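Hypothetical protein, similar to alpha-acetolactate decarboxylase (Staphylococcus aureus subsp. aureus, PDB 1XV2) probably catalyses the metal-dependent decarboxylation of alpha-acetolactate to acetoin. Local coordinates at residues P130-Q133 with P134-R138; T163-L166 with F167-V170; F99-I102 with K103-M106. One frame throughout, in Å; residues are numbered along the deposited sequence.

Overall arrangement
Along the chain the order is interaction 3, interaction 1, interaction 2. Interaction 3 is the last turns of helix 95-105, between strands 86-94 and 113-118; interaction 1 lies in the loop between strand 120-127 and helix 140-143; interaction 2 opens the loop between strands 154-163 and 174-181. All three hang on connections of the antiparallel sheet that carries the zinc ligands His176, His178 and His189. The centres of interactions 2 and 3 are about 17 Å apart, those of interactions 1 and 3 about 36 Å, on opposite sides of the chain's centre. Interaction 2 lies at the subunit interface, Phe167 and Val170 packing on Val170 and Phe167 of the second subunit; no other chain of the assembly touches interactions 1 and 3.

Interaction 1: P130-Q133 with P134-R138; sequences PAQQ and PPYTR
The side-chain oxygen OE1 of Gln132 accepts the backbone N-H of Thr137, with Thr137 N at 2.8 Å and an N-H...O angle of 158°. The donor lies in the carbonyl plane, on a lone pair. Beyond CG the Gln132 chain is extended (chi2 -170°), which carries its amide across the mouth of the loop to the far limb. There NE2 bonds to Ser142, while Thr137 OG1 is taken by Asp141, both on helix 140-143. This side-chain-to-backbone clasp closes a proline-rich loop, Gln133-Pro134-Pro135-Tyr136, in which the peptide before Pro135 is cis and turns the chain back. The loop joins strand 120-127 to helix 140-143 on the protein surface. Beside the bend, the Tyr136 ring turns back toward the first limb, and its CD1 comes within 3.8 Å of Gln132 CB. Pro134 CB sits over one face of that ring, 3.9 Å above its plane and displaced toward the rim. At the ring edge a water bridges the hydroxyl and the backbone: it donates to Gln132 O at 2.9 Å and lies 2.6 Å from Tyr136 OH. Farther on, Arg138 leaves the loop to form a salt bridge with Glu232.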
ATOM      1  N   PRO A 130      -5.108  18.379  18.046  1.00 18.80           N
ATOM      2  CA  PRO A 130      -6.271  19.260  18.192  1.00 20.97           C
ATOM      3  C   PRO A 130      -7.189  19.131  16.975  1.00 22.94           C
ATOM      4  O   PRO A 130      -6.726  19.088  15.833  1.00 22.45           O
ATOM      5  CB  PRO A 130      -5.640  20.642  18.319  1.00 19.09           C
ATOM      6  CG  PRO A 130      -4.416  20.525  17.475  1.00 18.77           C
ATOM      7  CD  PRO A 130      -3.875  19.163  17.855  1.00 18.30           C
ATOM      8  N   ALA A 131      -8.489  19.061  17.228  1.00 23.50           N
ATOM      9  CA  ALA A 131      -9.465  18.914  16.160  1.00 25.28           C
ATOM     10  C   ALA A 131      -9.579  20.141  15.261  1.00 26.06           C
ATOM     11  O   ALA A 131      -9.333  21.273  15.685  1.00 26.46           O
ATOM     12  CB  ALA A 131     -10.830  18.577  16.754  1.00 25.63           C
ATOM     13  N   GLN A 132      -9.944  19.895  14.007  1.00 26.32           N
ATOM     14  CA  GLN A 132     -10.140  20.953  13.019  1.00 26.00           C
ATOM     15  C   GLN A 132     -11.617  20.953  12.646  1.00 25.32           C
ATOM     16  O   GLN A 132     -12.290  19.935  12.774  1.00 25.13           O
ATOM     17  CB  GLN A 132      -9.329  20.675  11.749  1.00 24.36           C
ATOM     18  CG  GLN A 132      -7.998  21.402  11.643  1.00 23.43           C
ATOM     19  CD  GLN A 132      -7.389  21.263  10.257  1.00 23.03           C
ATOM     20  OE1 GLN A 132      -8.040  21.557   9.251  1.00 20.79           O
ATOM     21  NE2 GLN A 132      -6.138  20.820  10.197  1.00 19.42           N
ATOM     22  N   GLN A 133     -12.113  22.096  12.192  1.00 26.24           N
ATOM     23  CA  GLN A 133     -13.498  22.212  11.758  1.00 27.47           C
ATOM     24  C   GLN A 133     -13.444  22.534  10.270  1.00 27.99           C
ATOM     25  O   GLN A 133     -12.599  23.316   9.831  1.00 27.58           O
ATOM     26  CB  GLN A 133     -14.212  23.340  12.506  1.00 28.33           C
ATOM     27  CG  GLN A 133     -14.303  23.143  14.012  1.00 29.26           C
ATOM     28  CD  GLN A 133     -14.996  21.849  14.389  1.00 30.01           C
ATOM     29  OE1 GLN A 133     -16.094  21.556  13.913  1.00 30.21           O
ATOM     30  NE2 GLN A 133     -14.357  21.067  15.255  1.00 30.37           N
ATOM     31  N   PRO A 134     -14.335  21.928   9.469  1.00 29.37           N
ATOM     32  CA  PRO A 134     -14.345  22.187   8.024  1.00 30.98           C
ATOM     33  C   PRO A 134     -14.710  23.634   7.700  1.00 32.36           C
ATOM     34  O   PRO A 134     -15.477  24.265   8.426  1.00 33.26           O
ATOM     35  CB  PRO A 134     -15.376  21.186   7.503  1.00 30.36           C
ATOM     36  CG  PRO A 134     -16.325  21.055   8.645  1.00 29.15           C
ATOM     37  CD  PRO A 134     -15.400  20.981   9.839  1.00 29.44           C
ATOM     38  N   PRO A 135     -14.150  24.187   6.610  1.00 33.29           N
ATOM     39  CA  PRO A 135     -13.209  23.574   5.664  1.00 32.73           C
ATOM     40  C   PRO A 135     -11.870  23.227   6.310  1.00 31.64           C
ATOM     41  O   PRO A 135     -11.330  24.006   7.097  1.00 33.19           O
ATOM     42  CB  PRO A 135     -13.071  24.643   4.586  1.00 34.18           C
ATOM     43  CG  PRO A 135     -13.178  25.905   5.378  1.00 35.00           C
ATOM     44  CD  PRO A 135     -14.361  25.607   6.278  1.00 34.99           C
ATOM     45  N   TYR A 136     -11.335  22.061   5.962  1.00 29.33           N
ATOM     46  CA  TYR A 136     -10.071  21.590   6.520  1.00 26.29           C
ATOM     47  C   TYR A 136      -8.824  22.135   5.829  1.00 26.02           C
ATOM     48  O   TYR A 136      -8.886  22.641   4.709  1.00 27.45           O
ATOM     49  CB  TYR A 136     -10.033  20.064   6.479  1.00 22.68           C
ATOM     50  CG  TYR A 136     -11.137  19.405   7.263  1.00 21.53           C
ATOM     51  CD1 TYR A 136     -11.257  19.605   8.641  1.00 20.75           C
ATOM     52  CD2 TYR A 136     -12.060  18.568   6.635  1.00 20.14           C
ATOM     53  CE1 TYR A 136     -12.271  18.984   9.374  1.00 21.29           C
ATOM     54  CE2 TYR A 136     -13.074  17.942   7.358  1.00 21.11           C
ATOM     55  CZ  TYR A 136     -13.172  18.153   8.723  1.00 20.46           C
ATOM     56  OH  TYR A 136     -14.165  17.530   9.438  1.00 22.17           O
ATOM     57  N   THR A 137      -7.693  22.030   6.520  1.00 24.76           N
ATOM     58  CA  THR A 137      -6.403  22.469   5.997  1.00 24.80           C
ATOM     59  C   THR A 137      -5.449  21.293   6.166  1.00 24.30           C
ATOM     60  O   THR A 137      -5.843  20.241   6.674  1.00 24.73           O
ATOM     61  CB  THR A 137      -5.824  23.656   6.790  1.00 25.70           C
ATOM     62  OG1 THR A 137      -5.546  23.240   8.134  1.00 27.52           O
ATOM     63  CG2 THR A 137      -6.806  24.821   6.812  1.00 28.17           C
ATOM     64  N   ARG A 138      -4.200  21.467   5.749  1.00 22.48           N
ATOM     65  CA  ARG A 138      -3.214  20.401   5.883  1.00 23.18           C
ATOM     66  C   ARG A 138      -3.026  20.107   7.371  1.00 21.80           C
ATOM     67  O   ARG A 138      -2.925  21.021   8.187  1.00 21.58           O
ATOM     68  CB  ARG A 138      -1.894  20.818   5.231  1.00 23.02           C
ATOM     69  CG  ARG A 138      -2.034  21.155   3.749  1.00 25.58           C
ATOM     70  CD  ARG A 138      -0.682  21.398   3.102  1.00 28.13           C
ATOM     71  NE  ARG A 138       0.112  20.177   3.030  1.00 29.27           N
ATOM     72  CZ  ARG A 138      -0.148  19.160   2.214  1.00 29.73           C
ATOM     73  NH1 ARG A 138      -1.184  19.211   1.387  1.00 29.80           N
ATOM     74  NH2 ARG A 138       0.626  18.086   2.228  1.00 30.67           N
TER
HETATM   75  O   HOH W   1     -14.485  18.277  11.917  1.00 30.98           O

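Interaction 2: T163-L166 with F167-V170; sequences TPEL and FHGV
Phe167 meets the preceding segment through both backbone and side chain. Its N-H bonds to Pro164 O (Phe167 N to Pro164 O 2.8 Å), closing the short 3-10 turn that follows strand 154-163. Methyl CG2 of Thr163 presses on Phe167 CB at 3.6 Å, the two side chains crossing at about a right angle. Phe167 CG lies anti to its own carbonyl carbon (chi1 -76°), bringing CD2 to 3.7 Å from Pro164 CG. The ring then meets Phe112 edge-to-face and packs on Val170 of the second subunit. Next, His168 N bonds to Glu165 O at 2.8 Å. The imidazole folds back over Glu165: Glu165 CA lies 3.4 Å from the ring centroid, 18° off the normal, a CH-pi contact, and Glu165 O sits over the same face, 3.0 Å above the His168 ring plane and toward the rim. At the ring edge a water donates to Thr163 O (water to Thr163 O 2.6 Å) and also bonds to His168 NE2. Gly169 takes a positive phi, 116°, a backbone shape that suits glycine. Val170 N closes the bend with a weak bond to Phe167 O. The imidazole is thus held by CA and O of Glu165 at its face and by water at NE2, rather than by charge, since Glu165 OE2 stays 5.9 Å from His168 ND1.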
ATOM      1  N   THR A 163       5.990   0.627   9.782  1.00 13.65           N
ATOM      2  CA  THR A 163       5.769   0.665   8.346  1.00 13.77           C
ATOM      3  C   THR A 163       7.118   0.622   7.636  1.00 14.81           C
ATOM      4  O   THR A 163       8.011   1.406   7.951  1.00 13.44           O
ATOM      5  CB  THR A 163       5.035   1.957   7.945  1.00 14.51           C
ATOM      6  OG1 THR A 163       3.774   2.015   8.623  1.00 12.94           O
ATOM      7  CG2 THR A 163       4.812   2.004   6.439  1.00 14.32           C
ATOM      8  N   PRO A 164       7.288  -0.305   6.677  1.00 16.22           N
ATOM      9  CA  PRO A 164       8.553  -0.420   5.943  1.00 17.95           C
ATOM     10  C   PRO A 164       8.761   0.765   5.003  1.00 19.24           C
ATOM     11  O   PRO A 164       7.797   1.348   4.501  1.00 18.73           O
ATOM     12  CB  PRO A 164       8.406  -1.756   5.215  1.00 18.02           C
ATOM     13  CG  PRO A 164       6.935  -1.825   4.953  1.00 17.81           C
ATOM     14  CD  PRO A 164       6.332  -1.342   6.250  1.00 17.19           C
ATOM     15  N   GLU A 165      10.025   1.112   4.771  1.00 19.20           N
ATOM     16  CA  GLU A 165      10.398   2.252   3.936  1.00 18.30           C
ATOM     17  C   GLU A 165       9.554   2.528   2.693  1.00 18.40           C
ATOM     18  O   GLU A 165       8.992   3.610   2.557  1.00 18.18           O
ATOM     19  CB  GLU A 165      11.871   2.140   3.518  1.00 19.77           C
ATOM     20  CG  GLU A 165      12.478   3.458   3.065  1.00 20.36           C
ATOM     21  CD  GLU A 165      13.921   3.323   2.599  1.00 23.06           C
ATOM     22  OE1 GLU A 165      14.708   2.616   3.265  1.00 21.85           O
ATOM     23  OE2 GLU A 165      14.272   3.937   1.568  1.00 24.56           O
ATOM     24  N   LEU A 166       9.475   1.563   1.784  1.00 19.17           N
ATOM     25  CA  LEU A 166       8.719   1.741   0.544  1.00 20.04           C
ATOM     26  C   LEU A 166       7.272   2.175   0.765  1.00 20.62           C
ATOM     27  O   LEU A 166       6.647   2.750  -0.123  1.00 19.87           O
ATOM     28  CB  LEU A 166       8.743   0.452  -0.284  1.00 19.46           C
ATOM     29  CG  LEU A 166       8.023   0.487  -1.638  1.00 20.67           C
ATOM     30  CD1 LEU A 166       8.647   1.547  -2.528  1.00 19.48           C
ATOM     31  CD2 LEU A 166       8.107  -0.881  -2.303  1.00 19.61           C
ATOM     32  N   PHE A 167       6.740   1.904   1.949  1.00 20.58           N
ATOM     33  CA  PHE A 167       5.365   2.272   2.238  1.00 19.93           C
ATOM     34  C   PHE A 167       5.220   3.582   3.004  1.00 19.88           C
ATOM     35  O   PHE A 167       4.131   3.926   3.462  1.00 18.80           O
ATOM     36  CB  PHE A 167       4.682   1.124   2.979  1.00 19.88           C
ATOM     37  CG  PHE A 167       4.305  -0.019   2.084  1.00 20.85           C
ATOM     38  CD1 PHE A 167       3.051  -0.060   1.479  1.00 19.65           C
ATOM     39  CD2 PHE A 167       5.213  -1.037   1.812  1.00 19.73           C
ATOM     40  CE1 PHE A 167       2.709  -1.099   0.615  1.00 19.14           C
ATOM     41  CE2 PHE A 167       4.878  -2.079   0.950  1.00 20.56           C
ATOM     42  CZ  PHE A 167       3.624  -2.109   0.352  1.00 19.41           C
ATOM     43  N   HIS A 168       6.315   4.319   3.140  1.00 20.80           N
ATOM     44  CA  HIS A 168       6.260   5.602   3.826  1.00 22.41           C
ATOM     45  C   HIS A 168       5.294   6.498   3.046  1.00 22.27           C
ATOM     46  O   HIS A 168       5.438   6.675   1.838  1.00 21.49           O
ATOM     47  CB  HIS A 168       7.657   6.232   3.888  1.00 25.67           C
ATOM     48  CG  HIS A 168       8.589   5.542   4.839  1.00 28.70           C
ATOM     49  ND1 HIS A 168       9.896   5.944   5.024  1.00 31.43           N
ATOM     50  CD2 HIS A 168       8.396   4.496   5.677  1.00 29.63           C
ATOM     51  CE1 HIS A 168      10.467   5.176   5.937  1.00 29.63           C
ATOM     52  NE2 HIS A 168       9.578   4.290   6.349  1.00 31.13           N
ATOM     53  N   GLY A 169       4.305   7.055   3.739  1.00 20.58           N
ATOM     54  CA  GLY A 169       3.319   7.892   3.077  1.00 19.44           C
ATOM     55  C   GLY A 169       1.969   7.212   3.208  1.00 18.33           C
ATOM     56  O   GLY A 169       0.999   7.816   3.667  1.00 18.04           O
ATOM     57  N   VAL A 170       1.908   5.948   2.795  1.00 16.86           N
ATOM     58  CA  VAL A 170       0.685   5.158   2.908  1.00 16.73           C
ATOM     59  C   VAL A 170       0.518   4.973   4.410  1.00 16.77           C
ATOM     60  O   VAL A 170      -0.578   5.086   4.960  1.00 14.49           O
ATOM     61  CB  VAL A 170       0.845   3.780   2.222  1.00 15.75           C
ATOM     62  CG1 VAL A 170      -0.406   2.930   2.437  1.00 16.76           C
ATOM     63  CG2 VAL A 170       1.093   3.976   0.741  1.00 15.96           C
TER
HETATM   64  O   HOH W   2      10.613   1.889   8.032  1.00 20.89           O

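Interaction 3: F99-I102 with K103-M106; sequences FAQI and KNEM
Ile102 and Met106, the latter present as selenomethionine, meet on the buried side of helix 95-105. Methyl CE of Met106 touches Ile102 CG2 at 3.9 Å, their side chains crossing at about a right angle. Met106 CG stands between its backbone N and carbonyl carbon (chi1 62°), and the bend at chi3 (64°) turns the methyl back toward Ile102. The last helical bond joins Met106 N to Ile102 O at 2.9 Å; Met106 is the first residue to leave helical angles. Next along the helix surface, Lys103 CG lies 3.0 Å from Phe99 O, which also accepts Lys103 N-H, and Lys103 NZ goes on to a salt bridge with Glu109. On the more solvent-facing side the Asn104 amide lies against Ala100 O (CG to O 3.1 Å), but the rest is looser: Asn104 N makes two weak bonds, to Ala100 O and Gln101 O, and Gln101 NE2 stays 4.3 Å from Asn104 OD1. The helix lies against the antiparallel sheet: Ile102 packs on strands 113-118 and 198-204, Phe99 stacks on Phe175 of strand 174-181, Met106 meets Phe162 of strand 154-163, and Glu105, which also packs on Ile202, forms a salt bridge with Lys86.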
ATOM      1  N   PHE A  99      13.221   0.871  20.497  1.00 19.16           N
ATOM      2  CA  PHE A  99      12.936   0.658  19.083  1.00 17.68           C
ATOM      3  C   PHE A  99      14.023  -0.214  18.455  1.00 18.67           C
ATOM      4  O   PHE A  99      13.741  -1.061  17.611  1.00 18.80           O
ATOM      5  CB  PHE A  99      12.857   1.988  18.326  1.00 17.75           C
ATOM      6  CG  PHE A  99      11.598   2.777  18.583  1.00 16.90           C
ATOM      7  CD1 PHE A  99      10.426   2.147  18.987  1.00 18.35           C
ATOM      8  CD2 PHE A  99      11.574   4.152  18.365  1.00 17.68           C
ATOM      9  CE1 PHE A  99       9.242   2.875  19.172  1.00 18.91           C
ATOM     10  CE2 PHE A  99      10.397   4.891  18.544  1.00 18.92           C
ATOM     11  CZ  PHE A  99       9.230   4.250  18.947  1.00 17.80           C
ATOM     12  N   ALA A 100      15.268   0.001  18.866  1.00 19.01           N
ATOM     13  CA  ALA A 100      16.383  -0.780  18.328  1.00 18.92           C
ATOM     14  C   ALA A 100      16.197  -2.255  18.664  1.00 18.55           C
ATOM     15  O   ALA A 100      16.569  -3.126  17.881  1.00 18.93           O
ATOM     16  CB  ALA A 100      17.709  -0.270  18.896  1.00 20.90           C
ATOM     17  N   GLN A 101      15.621  -2.532  19.831  1.00 18.77           N
ATOM     18  CA  GLN A 101      15.375  -3.910  20.247  1.00 20.40           C
ATOM     19  C   GLN A 101      14.289  -4.518  19.363  1.00 20.88           C
ATOM     20  O   GLN A 101      14.428  -5.638  18.866  1.00 19.44           O
ATOM     21  CB  GLN A 101      14.936  -3.962  21.717  1.00 21.87           C
ATOM     22  CG  GLN A 101      16.013  -3.527  22.701  1.00 25.23           C
ATOM     23  CD  GLN A 101      17.275  -4.372  22.591  1.00 28.36           C
ATOM     24  OE1 GLN A 101      17.237  -5.587  22.774  1.00 29.51           O
ATOM     25  NE2 GLN A 101      18.398  -3.728  22.289  1.00 29.69           N
ATOM     26  N   ILE A 102      13.208  -3.770  19.168  1.00 20.07           N
ATOM     27  CA  ILE A 102      12.108  -4.235  18.338  1.00 20.66           C
ATOM     28  C   ILE A 102      12.616  -4.464  16.917  1.00 20.28           C
ATOM     29  O   ILE A 102      12.240  -5.436  16.264  1.00 20.86           O
ATOM     30  CB  ILE A 102      10.946  -3.211  18.344  1.00 19.91           C
ATOM     31  CG1 ILE A 102      10.429  -3.044  19.777  1.00 20.21           C
ATOM     32  CG2 ILE A 102       9.820  -3.685  17.435  1.00 18.85           C
ATOM     33  CD1 ILE A 102       9.399  -1.952  19.958  1.00 19.68           C
ATOM     34  N   LYS A 103      13.489  -3.580  16.448  1.00 21.69           N
ATOM     35  CA  LYS A 103      14.054  -3.706  15.108  1.00 24.29           C
ATOM     36  C   LYS A 103      14.873  -4.990  15.002  1.00 25.48           C
ATOM     37  O   LYS A 103      15.008  -5.568  13.923  1.00 25.71           O
ATOM     38  CB  LYS A 103      14.938  -2.498  14.794  1.00 25.47           C
ATOM     39  CG  LYS A 103      14.173  -1.191  14.637  1.00 28.05           C
ATOM     40  CD  LYS A 103      13.509  -1.085  13.272  1.00 29.68           C
ATOM     41  CE  LYS A 103      14.562  -0.974  12.174  1.00 31.60           C
ATOM     42  NZ  LYS A 103      13.973  -0.751  10.828  1.00 33.35           N
ATOM     43  N   ASN A 104      15.413  -5.436  16.133  1.00 25.78           N
ATOM     44  CA  ASN A 104      16.215  -6.656  16.178  1.00 26.45           C
ATOM     45  C   ASN A 104      15.353  -7.912  16.236  1.00 25.76           C
ATOM     46  O   ASN A 104      15.687  -8.930  15.628  1.00 24.27           O
ATOM     47  CB  ASN A 104      17.134  -6.642  17.406  1.00 28.31           C
ATOM     48  CG  ASN A 104      18.260  -5.631  17.289  1.00 30.73           C
ATOM     49  OD1 ASN A 104      18.920  -5.308  18.280  1.00 31.51           O
ATOM     50  ND2 ASN A 104      18.495  -5.137  16.078  1.00 32.26           N
ATOM     51  N   GLU A 105      14.248  -7.835  16.971  1.00 24.57           N
ATOM     52  CA  GLU A 105      13.359  -8.977  17.139  1.00 25.68           C
ATOM     53  C   GLU A 105      12.303  -9.183  16.055  1.00 25.66           C
ATOM     54  O   GLU A 105      11.809 -10.296  15.883  1.00 25.64           O
ATOM     55  CB  GLU A 105      12.685  -8.906  18.513  1.00 26.27           C
ATOM     56  CG  GLU A 105      13.672  -8.903  19.670  1.00 30.38           C
ATOM     57  CD  GLU A 105      14.669 -10.052  19.585  1.00 32.61           C
ATOM     58  OE1 GLU A 105      14.231 -11.221  19.522  1.00 32.96           O
ATOM     59  OE2 GLU A 105      15.891  -9.787  19.582  1.00 34.98           O
HETATM   60  N   MSE A 106      11.947  -8.127  15.330  1.00 25.38           N
HETATM   61  CA  MSE A 106      10.951  -8.271  14.270  1.00 25.27           C
HETATM   62  C   MSE A 106      11.502  -9.177  13.175  1.00 24.91           C
HETATM   63  O   MSE A 106      12.718  -9.323  13.036  1.00 23.63           O
HETATM   64  CB  MSE A 106      10.589  -6.909  13.672  1.00 24.89           C
HETATM   65  CG  MSE A 106      11.745  -6.178  13.016  1.00 24.39           C
HETATM   66 SE   MSE A 106      11.170  -4.592  12.061  1.00 24.16          SE
HETATM   67  CE  MSE A 106      10.496  -3.576  13.551  1.00 24.98           C
TER